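Local coordinates for hypothetical protein PH1109 (Pyrococcus horikoshii, PDB 2D59), which is of unknown function but belongs to the CoA-binding domain family, with a Rossmann-like fold built on a parallel beta sheet, at residues A[42-47]-A[136-141]. Residues are numbered along the deposited sequence; the frame is centred on the assembly and turned at random.
Sequences MKYLLE and EHERLL
Tyr-44 links helices 37-47 and 133-141 by a hydrogen bond to His-137, with OH 2.8 Å from ND1. His-137 ND1 lies at the edge of the Tyr-44 ring, near its plane, and Tyr-44 OH likewise at the edge of the imidazole. The ring planes stand 74° apart with centroids separated by 5.3 Å, an oblique pairing. Both rings reach the junction because CG is anti to the backbone N in each (chi1 near 180°).

Van der Waals contact comes from Glu-138, whose CG lies 3.2 Å from Tyr-44 OH. Its extended chain brings OE1 to 3.5 Å from Tyr-44 CE2, the carboxylate plane turned 78° from the ring. Leu-141 CB, of the same helix, sits over one face of the His-137 ring, 4.2 Å above its plane, while His-48, outside both segments, stacks on the Tyr-44 ring and also meets His-137.

Within helix 133-141, Arg-139 grips Glu-136 side-on, NE lying 2.8 Å from OE1 and NH1 2.8 Å from OE2; Asp-12 and Arg-131 extend this salt-bridge network. The 171 Å² interface thus joins two helices of a Rossmann-like alpha/beta fold, one following strand 24-28 and the other the edge strand 126-129.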
# COMPACT_ATOMS: atom_id res chain seq x y z
N MET A 42 3.06 -0.68 8.76
CA MET A 42 2.46 0.61 9.06
C MET A 42 3.24 1.34 10.15
O MET A 42 3.49 2.54 10.05
CB MET A 42 1.00 0.44 9.51
CG MET A 42 0.31 1.77 9.74
SD MET A 42 -1.47 1.56 9.99
CE MET A 42 -1.92 3.19 10.60
N LYS A 43 3.62 0.61 11.19
CA LYS A 43 4.37 1.21 12.29
C LYS A 43 5.65 1.84 11.75
O LYS A 43 6.00 2.97 12.11
CB LYS A 43 4.69 0.15 13.34
CG LYS A 43 5.41 0.68 14.57
CD LYS A 43 5.65 -0.43 15.58
CE LYS A 43 6.43 0.07 16.79
NZ LYS A 43 6.68 -1.03 17.76
N TYR A 44 6.34 1.11 10.89
CA TYR A 44 7.59 1.58 10.29
C TYR A 44 7.36 2.84 9.46
O TYR A 44 8.12 3.80 9.55
CB TYR A 44 8.20 0.46 9.43
CG TYR A 44 9.47 0.85 8.72
CD1 TYR A 44 9.44 1.53 7.50
CD2 TYR A 44 10.72 0.55 9.27
CE1 TYR A 44 10.61 1.91 6.85
CE2 TYR A 44 11.90 0.92 8.63
CZ TYR A 44 11.84 1.60 7.42
OH TYR A 44 13.01 1.98 6.80
N LEU A 45 6.30 2.82 8.64
CA LEU A 45 5.99 3.97 7.80
C LEU A 45 5.68 5.21 8.63
O LEU A 45 6.13 6.31 8.32
CB LEU A 45 4.82 3.65 6.87
CG LEU A 45 5.09 2.56 5.82
CD1 LEU A 45 3.81 2.25 5.07
CD2 LEU A 45 6.17 3.03 4.86
N LEU A 46 4.92 5.04 9.71
CA LEU A 46 4.59 6.17 10.56
C LEU A 46 5.86 6.74 11.17
O LEU A 46 6.03 7.95 11.27
CB LEU A 46 3.62 5.74 11.67
CG LEU A 46 2.19 5.44 11.24
CD1 LEU A 46 1.41 4.87 12.42
CD2 LEU A 46 1.53 6.71 10.72
N GLU A 47 6.76 5.84 11.58
CA GLU A 47 8.01 6.26 12.19
C GLU A 47 8.95 6.91 11.18
O GLU A 47 9.92 7.56 11.56
CB GLU A 47 8.70 5.05 12.84
CG GLU A 47 7.95 4.53 14.06
CD GLU A 47 8.47 3.20 14.56
OE1 GLU A 47 7.96 2.71 15.59
OE2 GLU A 47 9.38 2.63 13.92
N GLU A 136 11.67 -2.38 1.16
CA GLU A 136 12.21 -1.53 0.10
C GLU A 136 12.76 -0.23 0.67
O GLU A 136 13.84 0.22 0.27
CB GLU A 136 11.12 -1.23 -0.94
CG GLU A 136 10.67 -2.42 -1.76
CD GLU A 136 11.82 -3.13 -2.45
OE1 GLU A 136 12.39 -4.06 -1.85
OE2 GLU A 136 12.16 -2.74 -3.58
N HIS A 137 12.04 0.37 1.60
CA HIS A 137 12.50 1.61 2.20
C HIS A 137 13.83 1.38 2.92
O HIS A 137 14.78 2.14 2.73
CB HIS A 137 11.45 2.16 3.17
CG HIS A 137 11.76 3.53 3.68
ND1 HIS A 137 12.67 3.76 4.69
CD2 HIS A 137 11.30 4.74 3.30
CE1 HIS A 137 12.75 5.06 4.91
NE2 HIS A 137 11.93 5.68 4.09
N GLU A 138 13.89 0.33 3.72
CA GLU A 138 15.10 0.02 4.46
C GLU A 138 16.32 -0.18 3.56
O GLU A 138 17.38 0.41 3.80
CB GLU A 138 14.91 -1.25 5.30
CG GLU A 138 14.10 -1.04 6.57
CD GLU A 138 13.88 -2.33 7.34
OE1 GLU A 138 13.44 -2.26 8.50
OE2 GLU A 138 14.14 -3.41 6.77
N ARG A 139 16.17 -0.99 2.52
CA ARG A 139 17.30 -1.27 1.64
C ARG A 139 17.63 -0.18 0.62
O ARG A 139 18.78 -0.07 0.18
CB ARG A 139 17.09 -2.60 0.91
CG ARG A 139 16.14 -2.55 -0.26
CD ARG A 139 15.94 -3.93 -0.88
NE ARG A 139 15.14 -3.84 -2.10
CZ ARG A 139 15.62 -3.46 -3.28
NH1 ARG A 139 14.82 -3.40 -4.34
NH2 ARG A 139 16.91 -3.18 -3.42
N LEU A 140 16.65 0.63 0.24
CA LEU A 140 16.89 1.67 -0.75
C LEU A 140 17.15 3.06 -0.17
O LEU A 140 17.87 3.85 -0.78
CB LEU A 140 15.71 1.75 -1.72
CG LEU A 140 15.45 0.50 -2.56
CD1 LEU A 140 14.14 0.65 -3.33
CD2 LEU A 140 16.61 0.27 -3.51
N LEU A 141 16.58 3.35 0.99
CA LEU A 141 16.75 4.66 1.61
C LEU A 141 17.35 4.61 3.01
O LEU A 141 17.72 5.64 3.57
CB LEU A 141 15.40 5.39 1.64
CG LEU A 141 14.74 5.69 0.29
CD1 LEU A 141 13.31 6.14 0.49
CD2 LEU A 141 15.55 6.76 -0.43